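Side-chain contacts in carbohydrate binding module family 33 and 10 domain protein (Teredinibacter turnerae, PDB 6RW7), which carries in this chain an AA10 lytic polysaccharide monooxygenase domain, a copper enzyme that probably binds cellulose and cleaves its chains oxidatively: residues Gln12-Glu17 / Ala26-Ala31; Glu56-Val61 / Val115-Lys120; Thr89-Asn92 / Thr97-Trp100; Ala156-Met161 / His165-Cys170. One frame throughout, in Å; residues are numbered along the deposited sequence. Where two conformers were deposited one is given.

Interaction 1 of 4, residues Gln12-Glu17 / Ala26-Ala31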
loop_
_atom_site.group_PDB
_atom_site.type_symbol
_atom_site.label_atom_id
_atom_site.label_comp_id
_atom_site.label_asym_id
_atom_site.label_seq_id
_atom_site.Cartn_x
_atom_site.Cartn_y
_atom_site.Cartn_z
ATOM N N GLN A 12 3.524 4.518 6.044
ATOM C CA GLN A 12 4.656 4.335 6.976
ATOM C C GLN A 12 5.451 5.641 7.036
ATOM O O GLN A 12 5.766 6.119 8.127
ATOM C CB GLN A 12 5.529 3.155 6.540
ATOM C CG GLN A 12 6.772 3.004 7.401
ATOM C CD GLN A 12 6.464 2.659 8.839
ATOM O OE1 GLN A 12 5.585 1.846 9.111
ATOM N NE2 GLN A 12 7.230 3.197 9.789
ATOM N N HIS A 13 5.819 6.180 5.890
ATOM C CA HIS A 13 6.600 7.436 5.850
ATOM C C HIS A 13 5.778 8.594 6.417
ATOM O O HIS A 13 6.320 9.356 7.223
ATOM C CB HIS A 13 6.979 7.829 4.424
ATOM C CG HIS A 13 7.951 6.938 3.730
ATOM N ND1 HIS A 13 9.249 6.800 4.139
ATOM C CD2 HIS A 13 7.816 6.208 2.608
ATOM C CE1 HIS A 13 9.891 6.018 3.282
ATOM N NE2 HIS A 13 9.022 5.626 2.336
ATOM N N CYS A 14 4.559 8.770 5.900
ATOM C CA CYS A 14 3.720 9.969 6.114
ATOM C C CYS A 14 2.458 9.493 6.818
ATOM O O CYS A 14 1.540 9.068 6.138
ATOM C CB CYS A 14 3.437 10.715 4.809
ATOM S SG CYS A 14 4.878 10.910 3.712
ATOM N N GLY A 15 2.490 9.507 8.147
ATOM C CA GLY A 15 1.513 8.772 8.966
ATOM C C GLY A 15 2.210 8.173 10.158
ATOM O O GLY A 15 2.307 8.836 11.214
ATOM N N ALA A 16 2.753 6.973 10.009
ATOM C CA ALA A 16 3.377 6.283 11.156
ATOM C C ALA A 16 4.585 7.095 11.634
ATOM O O ALA A 16 4.745 7.278 12.847
ATOM C CB ALA A 16 3.734 4.868 10.791
ATOM N N GLU A 17 5.423 7.543 10.710
ATOM C CA GLU A 17 6.670 8.252 11.057
ATOM C C GLU A 17 6.410 9.758 11.104
ATOM O O GLU A 17 6.390 10.313 12.193
ATOM C CB GLU A 17 7.773 7.900 10.073
ATOM C CG GLU A 17 8.225 6.470 10.192
ATOM C CD GLU A 17 9.320 6.080 9.217
ATOM O OE1 GLU A 17 10.066 7.012 8.745
ATOM O OE2 GLU A 17 9.436 4.861 8.928
ATOM N N ALA A 26 12.083 16.333 6.237
ATOM C CA ALA A 26 11.417 17.064 5.144
ATOM C C ALA A 26 10.751 16.094 4.153
ATOM O O ALA A 26 10.111 16.573 3.226
ATOM C CB ALA A 26 12.422 17.942 4.429
ATOM N N LYS A 27 10.922 14.768 4.322
ATOM C CA LYS A 27 10.598 13.799 3.235
ATOM C C LYS A 27 9.121 13.823 2.837
ATOM O O LYS A 27 8.851 13.554 1.660
ATOM C CB LYS A 27 11.023 12.381 3.598
ATOM C CG LYS A 27 10.345 11.756 4.806
ATOM C CD LYS A 27 10.702 10.288 4.944
ATOM C CE LYS A 27 10.240 9.648 6.224
ATOM N NZ LYS A 27 10.616 8.213 6.241
ATOM N N CYS A 28 8.194 14.133 3.748
ATOM C CA CYS A 28 6.738 14.190 3.443
ATOM C C CYS A 28 6.265 15.626 3.177
ATOM O O CYS A 28 5.071 15.834 2.954
ATOM C CB CYS A 28 5.934 13.636 4.608
ATOM S SG CYS A 28 6.253 11.884 4.922
ATOM N N ASP A 29 7.163 16.598 3.125
ATOM C CA ASP A 29 6.735 18.014 3.072
ATOM C C ASP A 29 5.850 18.274 1.851
ATOM O O ASP A 29 4.839 18.961 1.977
ATOM C CB ASP A 29 7.946 18.942 3.065
ATOM C CG ASP A 29 8.573 19.137 4.440
ATOM O OD1 ASP A 29 8.087 18.525 5.431
ATOM O OD2 ASP A 29 9.585 19.866 4.504
ATOM N N GLU A 30 6.229 17.770 0.674
ATOM C CA GLU A 30 5.487 18.041 -0.579
ATOM C C GLU A 30 4.103 17.385 -0.492
ATOM O O GLU A 30 3.119 18.026 -0.832
ATOM C CB GLU A 30 6.303 17.530 -1.762
ATOM C CG GLU A 30 6.071 18.310 -3.032
ATOM C CD GLU A 30 6.979 17.834 -4.147
ATOM O OE1 GLU A 30 8.201 18.095 -4.052
ATOM O OE2 GLU A 30 6.469 17.152 -5.070
ATOM N N ALA A 31 4.058 16.116 -0.067
ATOM C CA ALA A 31 2.780 15.382 0.077
ATOM C C ALA A 31 1.866 16.172 1.033
ATOM O O ALA A 31 0.705 16.396 0.709
ATOM C CB ALA A 31 3.025 13.980 0.565
#

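Interaction 2 of 4, residues Glu56-Val61 / Val115-Lys120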
loop_
_atom_site.group_PDB
_atom_site.type_symbol
_atom_site.label_atom_id
_atom_site.label_comp_id
_atom_site.label_asym_id
_atom_site.label_seq_id
_atom_site.Cartn_x
_atom_site.Cartn_y
_atom_site.Cartn_z
ATOM N N GLU A 56 -14.228 -6.779 -2.561
ATOM C CA GLU A 56 -13.215 -7.784 -2.971
ATOM C C GLU A 56 -11.970 -7.137 -3.610
ATOM O O GLU A 56 -11.064 -7.873 -4.023
ATOM C CB GLU A 56 -13.892 -8.771 -3.918
ATOM C CG GLU A 56 -14.952 -9.639 -3.247
ATOM C CD GLU A 56 -15.871 -10.311 -4.266
ATOM O OE1 GLU A 56 -16.689 -9.602 -4.886
ATOM O OE2 GLU A 56 -15.742 -11.537 -4.451
ATOM N N GLY A 57 -11.886 -5.816 -3.674
ATOM C CA GLY A 57 -10.682 -5.119 -4.143
ATOM C C GLY A 57 -10.526 -5.158 -5.650
ATOM O O GLY A 57 -11.477 -5.523 -6.380
ATOM N N ARG A 58 -9.341 -4.787 -6.106
ATOM C CA ARG A 58 -9.045 -4.514 -7.528
ATOM C C ARG A 58 -9.225 -5.755 -8.420
ATOM O O ARG A 58 -9.473 -5.541 -9.594
ATOM C CB ARG A 58 -7.634 -3.936 -7.653
ATOM C CG ARG A 58 -7.210 -3.659 -9.089
ATOM C CD ARG A 58 -8.017 -2.581 -9.757
ATOM N NE ARG A 58 -7.630 -2.514 -11.158
ATOM C CZ ARG A 58 -8.231 -1.783 -12.090
ATOM N NH1 ARG A 58 -9.283 -1.033 -11.791
ATOM N NH2 ARG A 58 -7.806 -1.844 -13.348
ATOM N N LYS A 59 -9.143 -6.973 -7.914
ATOM C CA LYS A 59 -9.401 -8.166 -8.773
ATOM C C LYS A 59 -10.828 -8.110 -9.299
ATOM O O LYS A 59 -11.047 -8.654 -10.406
ATOM C CB LYS A 59 -9.159 -9.460 -8.016
ATOM C CG LYS A 59 -7.673 -9.702 -7.766
ATOM C CD LYS A 59 -7.408 -11.049 -7.171
ATOM C CE LYS A 59 -7.872 -11.154 -5.737
ATOM N NZ LYS A 59 -7.684 -12.530 -5.215
ATOM N N VAL A 60 -11.732 -7.497 -8.544
ATOM C CA VAL A 60 -13.187 -7.478 -8.855
ATOM C C VAL A 60 -13.641 -6.067 -9.219
ATOM O O VAL A 60 -14.423 -5.931 -10.173
ATOM C CB VAL A 60 -13.973 -8.065 -7.671
ATOM C CG1 VAL A 60 -15.484 -7.900 -7.863
ATOM C CG2 VAL A 60 -13.586 -9.519 -7.479
ATOM N N VAL A 61 -13.284 -5.073 -8.422
ATOM C CA VAL A 61 -13.824 -3.693 -8.495
ATOM C C VAL A 61 -12.919 -2.912 -9.443
ATOM O O VAL A 61 -11.784 -2.612 -9.021
ATOM C CB VAL A 61 -13.835 -3.057 -7.094
ATOM C CG1 VAL A 61 -14.300 -1.609 -7.153
ATOM C CG2 VAL A 61 -14.635 -3.897 -6.107
ATOM N N VAL A 115 -2.839 -9.162 -1.655
ATOM C CA VAL A 115 -2.776 -8.994 -3.129
ATOM C C VAL A 115 -1.845 -7.831 -3.431
ATOM O O VAL A 115 -1.920 -6.828 -2.736
ATOM C CB VAL A 115 -4.193 -8.760 -3.695
ATOM C CG1 VAL A 115 -4.212 -8.801 -5.202
ATOM C CG2 VAL A 115 -5.189 -9.770 -3.143
ATOM N N PHE A 116 -1.015 -7.961 -4.466
ATOM C CA PHE A 116 -0.027 -6.925 -4.821
ATOM C C PHE A 116 0.000 -6.740 -6.328
ATOM O O PHE A 116 0.140 -7.735 -7.063
ATOM C CB PHE A 116 1.377 -7.326 -4.388
ATOM C CG PHE A 116 1.579 -7.564 -2.916
ATOM C CD1 PHE A 116 1.166 -8.745 -2.318
ATOM C CD2 PHE A 116 2.163 -6.591 -2.129
ATOM C CE1 PHE A 116 1.401 -8.961 -0.967
ATOM C CE2 PHE A 116 2.365 -6.802 -0.781
ATOM C CZ PHE A 116 1.980 -7.978 -0.202
ATOM N N TYR A 117 -0.044 -5.481 -6.736
ATOM C CA TYR A 117 0.107 -5.047 -8.135
ATOM C C TYR A 117 1.330 -4.151 -8.230
ATOM O O TYR A 117 1.650 -3.475 -7.257
ATOM C CB TYR A 117 -1.114 -4.255 -8.580
ATOM C CG TYR A 117 -2.412 -5.008 -8.666
ATOM C CD1 TYR A 117 -3.178 -5.268 -7.540
ATOM C CD2 TYR A 117 -2.917 -5.395 -9.900
ATOM C CE1 TYR A 117 -4.374 -5.954 -7.654
ATOM C CE2 TYR A 117 -4.142 -6.020 -10.025
ATOM C CZ TYR A 117 -4.887 -6.285 -8.895
ATOM O OH TYR A 117 -6.088 -6.959 -8.987
ATOM N N ILE A 118 1.952 -4.108 -9.407
ATOM C CA ILE A 118 3.080 -3.176 -9.651
ATOM C C ILE A 118 2.785 -2.401 -10.923
ATOM O O ILE A 118 2.040 -2.901 -11.792
ATOM C CB ILE A 118 4.426 -3.935 -9.686
ATOM C CG1 ILE A 118 5.614 -2.976 -9.586
ATOM C CG2 ILE A 118 4.521 -4.874 -10.879
ATOM C CD1 ILE A 118 6.891 -3.668 -9.234
ATOM N N THR A 119 3.389 -1.230 -11.030
ATOM C CA THR A 119 3.325 -0.428 -12.261
ATOM C C THR A 119 3.893 -1.241 -13.436
ATOM O O THR A 119 4.756 -2.118 -13.256
ATOM C CB THR A 119 3.987 0.935 -12.042
ATOM O OG1 THR A 119 5.212 0.752 -11.318
ATOM C CG2 THR A 119 3.072 1.888 -11.300
ATOM N N LYS A 120 3.390 -0.949 -14.622
ATOM C CA LYS A 120 3.849 -1.564 -15.879
ATOM C C LYS A 120 5.331 -1.278 -16.065
ATOM O O LYS A 120 5.865 -0.292 -15.561
ATOM C CB LYS A 120 3.045 -1.005 -17.042
ATOM C CG LYS A 120 1.577 -1.367 -17.049
ATOM C CD LYS A 120 0.924 -0.986 -18.354
ATOM C CE LYS A 120 -0.379 -1.716 -18.572
ATOM N NZ LYS A 120 -1.467 -1.009 -17.895
#

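Interaction 3 of 4, residues Thr89-Asn92 / Thr97-Trp100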
loop_
_atom_site.group_PDB
_atom_site.type_symbol
_atom_site.label_atom_id
_atom_site.label_comp_id
_atom_site.label_asym_id
_atom_site.label_seq_id
_atom_site.Cartn_x
_atom_site.Cartn_y
_atom_site.Cartn_z
ATOM N N THR A 89 12.171 4.343 -1.604
ATOM C CA THR A 89 13.237 3.491 -1.055
ATOM C C THR A 89 13.721 2.542 -2.140
ATOM O O THR A 89 12.977 2.094 -3.032
ATOM C CB THR A 89 12.874 2.902 0.305
ATOM O OG1 THR A 89 11.689 2.155 0.101
ATOM C CG2 THR A 89 12.664 3.944 1.385
ATOM N N SER A 90 15.007 2.291 -2.058
ATOM C CA SER A 90 15.713 1.359 -2.963
ATOM C C SER A 90 15.135 -0.043 -2.778
ATOM O O SER A 90 14.830 -0.412 -1.639
ATOM C CB SER A 90 17.187 1.385 -2.709
ATOM O OG SER A 90 17.865 0.725 -3.766
ATOM N N PHE A 91 14.963 -0.769 -3.873
ATOM C CA PHE A 91 14.311 -2.080 -3.813
ATOM C C PHE A 91 14.865 -2.967 -4.905
ATOM O O PHE A 91 15.306 -2.450 -5.930
ATOM C CB PHE A 91 12.808 -1.888 -3.936
ATOM C CG PHE A 91 11.959 -2.989 -3.367
ATOM C CD1 PHE A 91 12.085 -3.368 -2.048
ATOM C CD2 PHE A 91 10.984 -3.601 -4.131
ATOM C CE1 PHE A 91 11.287 -4.368 -1.510
ATOM C CE2 PHE A 91 10.186 -4.600 -3.593
ATOM C CZ PHE A 91 10.321 -4.962 -2.279
ATOM N N ASN A 92 14.747 -4.272 -4.688
ATOM C CA ASN A 92 15.256 -5.292 -5.629
ATOM C C ASN A 92 14.082 -6.180 -6.073
ATOM O O ASN A 92 13.090 -6.337 -5.355
ATOM C CB ASN A 92 16.390 -6.123 -5.016
ATOM C CG ASN A 92 17.681 -5.364 -4.748
ATOM O OD1 ASN A 92 18.135 -4.576 -5.558
ATOM N ND2 ASN A 92 18.313 -5.634 -3.624
ATOM N N THR A 97 10.037 -10.085 1.072
ATOM C CA THR A 97 9.007 -10.158 2.131
ATOM C C THR A 97 8.380 -8.777 2.307
ATOM O O THR A 97 9.112 -7.792 2.537
ATOM C CB THR A 97 9.549 -10.735 3.439
ATOM O OG1 THR A 97 10.063 -12.021 3.105
ATOM C CG2 THR A 97 8.469 -10.887 4.486
ATOM N N PHE A 98 7.058 -8.713 2.229
ATOM C CA PHE A 98 6.279 -7.487 2.525
ATOM C C PHE A 98 5.682 -7.634 3.918
ATOM O O PHE A 98 5.131 -8.687 4.213
ATOM C CB PHE A 98 5.172 -7.273 1.496
ATOM C CG PHE A 98 5.683 -6.909 0.132
ATOM C CD1 PHE A 98 6.097 -7.890 -0.757
ATOM C CD2 PHE A 98 5.792 -5.584 -0.246
ATOM C CE1 PHE A 98 6.628 -7.540 -1.990
ATOM C CE2 PHE A 98 6.278 -5.245 -1.496
ATOM C CZ PHE A 98 6.724 -6.219 -2.351
ATOM N N VAL A 99 5.806 -6.615 4.743
ATOM C CA VAL A 99 5.344 -6.657 6.150
ATOM C C VAL A 99 4.167 -5.699 6.275
ATOM O O VAL A 99 4.364 -4.447 6.153
ATOM C CB VAL A 99 6.477 -6.285 7.110
ATOM C CG1 VAL A 99 5.979 -6.345 8.541
ATOM C CG2 VAL A 99 7.709 -7.172 6.923
ATOM N N TRP A 100 2.988 -6.253 6.508
ATOM C CA TRP A 100 1.812 -5.440 6.898
ATOM C C TRP A 100 1.866 -5.263 8.408
ATOM O O TRP A 100 1.888 -6.280 9.133
ATOM C CB TRP A 100 0.512 -6.103 6.490
ATOM C CG TRP A 100 0.160 -5.947 5.045
ATOM C CD1 TRP A 100 0.629 -6.641 3.967
ATOM C CD2 TRP A 100 -0.742 -4.974 4.526
ATOM N NE1 TRP A 100 0.047 -6.182 2.817
ATOM C CE2 TRP A 100 -0.823 -5.179 3.134
ATOM C CE3 TRP A 100 -1.525 -3.981 5.110
ATOM C CZ2 TRP A 100 -1.646 -4.400 2.322
ATOM C CZ3 TRP A 100 -2.337 -3.209 4.301
ATOM C CH2 TRP A 100 -2.376 -3.407 2.924
#

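Interaction 4 of 4, residues Ala156-Met161 / His165-Cys170. With CU (copper (II) ion), chain C; NA (sodium ion), chain B.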
loop_
_atom_site.group_PDB
_atom_site.type_symbol
_atom_site.label_atom_id
_atom_site.label_comp_id
_atom_site.label_asym_id
_atom_site.label_seq_id
_atom_site.Cartn_x
_atom_site.Cartn_y
_atom_site.Cartn_z
ATOM N N ALA A 156 3.574 -19.049 2.102
ATOM C CA ALA A 156 4.040 -17.689 1.739
ATOM C C ALA A 156 3.534 -16.629 2.726
ATOM O O ALA A 156 3.962 -15.487 2.588
ATOM C CB ALA A 156 3.609 -17.347 0.341
ATOM N N VAL A 157 2.651 -16.972 3.661
ATOM C CA VAL A 157 1.973 -15.974 4.529
ATOM C C VAL A 157 2.215 -16.374 5.981
ATOM O O VAL A 157 1.924 -17.525 6.337
ATOM C CB VAL A 157 0.469 -15.868 4.216
ATOM C CG1 VAL A 157 -0.123 -14.689 4.964
ATOM C CG2 VAL A 157 0.143 -15.780 2.727
ATOM N N GLU A 158 2.736 -15.460 6.790
ATOM C CA GLU A 158 3.055 -15.728 8.208
ATOM C C GLU A 158 2.392 -14.671 9.090
ATOM O O GLU A 158 2.438 -13.475 8.738
ATOM C CB GLU A 158 4.576 -15.750 8.268
ATOM C CG GLU A 158 5.200 -15.699 9.633
ATOM C CD GLU A 158 6.688 -15.786 9.387
ATOM O OE1 GLU A 158 7.314 -14.733 9.162
ATOM O OE2 GLU A 158 7.179 -16.921 9.273
ATOM N N ALA A 159 1.781 -15.113 10.184
ATOM C CA ALA A 159 1.272 -14.237 11.255
ATOM C C ALA A 159 2.386 -14.032 12.289
ATOM O O ALA A 159 2.910 -15.025 12.809
ATOM C CB ALA A 159 0.040 -14.825 11.885
ATOM N N ASP A 160 2.751 -12.794 12.577
ATOM C CA ASP A 160 3.673 -12.466 13.685
ATOM C C ASP A 160 2.826 -11.848 14.793
ATOM O O ASP A 160 2.549 -10.648 14.752
ATOM C CB ASP A 160 4.805 -11.592 13.166
ATOM C CG ASP A 160 5.697 -11.021 14.244
ATOM O OD1 ASP A 160 5.448 -11.291 15.446
ATOM O OD2 ASP A 160 6.632 -10.309 13.843
ATOM N N MET A 161 2.394 -12.658 15.745
ATOM C CA MET A 161 1.450 -12.209 16.794
ATOM C C MET A 161 2.151 -11.235 17.749
ATOM O O MET A 161 1.494 -10.337 18.284
ATOM C CB MET A 161 0.919 -13.421 17.575
ATOM C CG MET A 161 0.254 -14.448 16.694
ATOM S SD MET A 161 -1.048 -13.677 15.710
ATOM C CE MET A 161 -2.172 -13.221 17.034
ATOM N N HIS A 165 2.064 -8.248 13.011
ATOM C CA HIS A 165 2.441 -8.128 11.589
ATOM C C HIS A 165 1.932 -9.340 10.812
ATOM O O HIS A 165 1.851 -10.452 11.368
ATOM C CB HIS A 165 3.952 -8.022 11.395
ATOM C CG HIS A 165 4.571 -6.746 11.847
ATOM N ND1 HIS A 165 5.931 -6.555 11.770
ATOM C CD2 HIS A 165 4.033 -5.622 12.370
ATOM C CE1 HIS A 165 6.215 -5.346 12.224
ATOM N NE2 HIS A 165 5.062 -4.758 12.578
ATOM N N ILE A 166 1.634 -9.129 9.535
ATOM C CA ILE A 166 1.506 -10.237 8.556
ATOM C C ILE A 166 2.688 -10.122 7.603
ATOM O O ILE A 166 2.885 -9.037 7.025
ATOM C CB ILE A 166 0.170 -10.205 7.795
ATOM C CG1 ILE A 166 -1.037 -10.362 8.723
ATOM C CG2 ILE A 166 0.180 -11.235 6.686
ATOM C CD1 ILE A 166 -2.376 -10.066 8.077
ATOM N N ASN A 167 3.469 -11.191 7.450
ATOM C CA ASN A 167 4.622 -11.233 6.527
ATOM C C ASN A 167 4.219 -12.068 5.306
ATOM O O ASN A 167 3.764 -13.209 5.487
ATOM C CB ASN A 167 5.862 -11.820 7.200
ATOM C CG ASN A 167 6.260 -11.115 8.476
ATOM O OD1 ASN A 167 6.192 -9.886 8.567
ATOM N ND2 ASN A 167 6.694 -11.882 9.473
ATOM N N VAL A 168 4.309 -11.495 4.112
ATOM C CA VAL A 168 3.977 -12.215 2.861
ATOM C C VAL A 168 5.233 -12.245 2.011
ATOM O O VAL A 168 5.781 -11.164 1.763
ATOM C CB VAL A 168 2.887 -11.533 2.023
ATOM C CG1 VAL A 168 2.357 -12.476 0.957
ATOM C CG2 VAL A 168 1.781 -10.906 2.810
ATOM N N THR A 169 5.587 -13.400 1.465
ATOM C CA THR A 169 6.737 -13.525 0.543
ATOM C C THR A 169 6.215 -13.540 -0.890
ATOM O O THR A 169 5.281 -14.309 -1.184
ATOM C CB THR A 169 7.573 -14.742 0.937
ATOM O OG1 THR A 169 7.954 -14.528 2.295
ATOM C CG2 THR A 169 8.792 -14.901 0.061
ATOM N N CYS A 170 6.798 -12.708 -1.748
ATOM C CA CYS A 170 6.322 -12.491 -3.128
ATOM C C CYS A 170 7.522 -12.555 -4.064
ATOM O O CYS A 170 8.623 -12.172 -3.652
ATOM C CB CYS A 170 5.656 -11.128 -3.286
ATOM S SG CYS A 170 4.107 -10.886 -2.369
HETATM CU CU CU C . 5.063 -2.884 13.240
HETATM NA NA NA B . 1.969 -19.810 6.598
HETATM O O HOH W 1 6.268 -14.749 4.635
HETATM O O HOH W 2 8.201 -10.975 11.945
HETATM O O HOH W 3 2.413 -22.173 6.289
HETATM O O HOH W 4 4.327 -19.581 6.463
HETATM O O HOH W 5 2.399 -19.920 8.912
HETATM O O HOH W 6 4.677 -3.668 15.243
#

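Interaction 1 of 4, residues Gln12-Glu17 / Ala26-Ala31
The imidazole of His13 meets Lys27 at its edge: Lys27 NZ approaches His13 ND1 at 2.9 Å, only 6° out of the ring plane, and this bond uses ND1 as acceptor. The ring otherwise packs on Pro8 and Pro87. The Glu17 carboxylate is gripped differently at its two oxygens. Lys27 NZ comes from above its plane, reaching Glu17 OE1 at 2.8 Å in a salt bridge, whereas Gln12 NE2 donates to the anti lone pair of Glu17 OE2 at 2.9 Å, with the oxygen lying in the amide plane. The ammonium is thus held by a ring nitrogen and a carboxylate at once. Lys27 gets there with CG wedged between its backbone N and carbonyl carbon (chi1 63°) and the rest of the chain fully extended, crossing both partners at about a right angle. Next to these polar bonds lies the buried disulfide, Cys14 SG to Cys28 SG at 2.1 Å, with a relaxed chi3 of -91°. Cys28 is also the N-cap of the next helix, so the covalent bond ties the end of helix 10-17, with its pi-type turn, to the start of helix 29-37, stapling the helical region that follows the first strand, 3-6, of this AA10 domain.

Interaction 2 of 4, residues Glu56-Val61 / Val115-Lys120
Arg58 CG, opposite its backbone N (chi1 178°), and Lys59 CG, opposite its carbonyl carbon (chi1 -72°), both come up to the hydroxyl end of Tyr117. Arg58 CG comes to 3.5 Å from Tyr117 CZ, meeting the ring obliquely as the two side chains cross at about a right angle. Lys59 CG touches Tyr117 OH at 3.4 Å. The amide Lys59 N sits near the ring plane, 3.2 Å from Tyr117 OH, but the angle is too poor for a hydrogen bond. A later bend at chi3 carries Lys59 CE against Val115 CG2, 4.0 Å away, and sends its ammonium on to salt bridges with Glu113 and Asp143. Val115 and Tyr117 share one face of strand 111-118, with Phe116 on the other, in the larger sheet of the immunoglobulin-like beta sandwich of LPMOs, and the loop 56-61 lies over the Tyr117 face. Replacing Tyr117 with an alanine would probably open a gap beneath the aliphatic stem of Arg58 and let it shift. The loop is itself tightly turned: Gly57 O accepts from Val60 N at 2.9 Å and from Val61 N at 2.8 Å, from opposite faces of its plane. The Arg58 guanidinium makes a cation-pi contact with Trp133.

Interaction 3 of 4, residues Thr89-Asn92 / Thr97-Trp100
Phe91 and Phe98 meet inside the core of the immunoglobulin-like beta sandwich. Strand 89-90, just before Phe91, pairs with strand 193-202 of the larger sheet, while Phe98 lies on strand 96-101 of the four-stranded one, so the pair bridges the two layers. Phe91 CB points toward the segment 97-100, but CB and CG stay clear of Phe98. With CG opposite the backbone N (chi1 -157°), Phe91 CG is still 6.2 Å from Phe98 CZ. One bond further along, Phe91 CD2 is at 5.3 Å from that same Phe98 CZ. At the outer end the contact begins: Phe91 CE2 approaches Phe98 CZ at 4.0 Å, whereas Phe91 CE1, on the other flank, remains 5.0 Å from it. The ring centroids are 5.8 Å apart with planes at 62°, an oblique meeting that is neither a stack nor a clean edge-to-face pair. Around it the core closes in: Pro7 and Ile181 touch both rings, Val201 packs on Phe91, and Phe116 meets the Phe98 ring. Phe98 CB does not point at Phe91, yet its ring, with CG opposite the carbonyl carbon (chi1 -69°), reaches it. The tightest approach has Phe91 CZ 3.8 Å from Phe98 CZ and 4.1 Å from Phe98 CE2.

Interaction 4 of 4, residues Ala156-Met161 / His165-Cys170
Glu158 and Asn167 form a hydrogen-bonded pair in which the backbone bonds run both ways: Glu158 N to Asn167 O and Asn167 N to Glu158 O, each 2.8 Å. Asp160 and His165 repeat the pattern, and Thr169 N reaches Ala156 O at 2.9 Å. Between them, the CA-H groups of Val157, Ile166 and Val168 make weaker contacts with carbonyl oxygens across the strands.

On side chains, the Asn167 amide donates through ND2 to the anti lone pair of Glu158 OE1 at 2.9 Å, with an N-H...O angle of 165°. Glu158 brings that oxygen there with CG opposite its backbone N (chi1 167°) and the chain extended to the carboxylate, which stands nearly upright to the amide, 82° between planes. The second hydrogen of Asn167 ND2 goes to a water that in turn donates to Asp160 OD2, an oxygen also bonded to Asn163. Replacing Asn167 with a leucine would probably leave Glu158 OE1 and this water without their donor.

These strands are an antiparallel beta hairpin, 157-160 being an outermost strand of the four-stranded sheet. On the opposite face from Glu158 and Asn167 the contacts are apolar: Val157 CG1 lies alongside Ile166 CG2 at 3.9 Å, and Leu114 packs on Val157 and Val168.

Metals sit at two places. His165 NE2 binds the copper(II) ion at 2.0 Å, with Glu5, Asp101 and a water. Val157 O, turned outward from the hairpin, binds sodium at 2.3 Å, joined by three waters and the carbonyls of Phe151 and Asn154.

Interactions 3 and 4 share the four-stranded sheet: probable backbone hydrogen bonds, each 2.8 Å, run from Phe98 N to Val168 O and from Trp100 N to Ile166 O. Interaction 2 reaches the same core from the facing sheet through Phe116, whose CE1 lies 3.6 Å from Cys170 SG and whose CE2 packs on Phe98. Interaction 1 lies across the chain's centre from interaction 2, centres about 24 Å apart; its His13 CE1 touches Thr89 CG2 of interaction 3 at 3.9 Å. The copper(I) ion of His1 and His107, the family's histidine brace, is about 11 Å from the Ile166 side chain. The copper(II) ion held by His165 is about 10 Å from the Glu17 side chain.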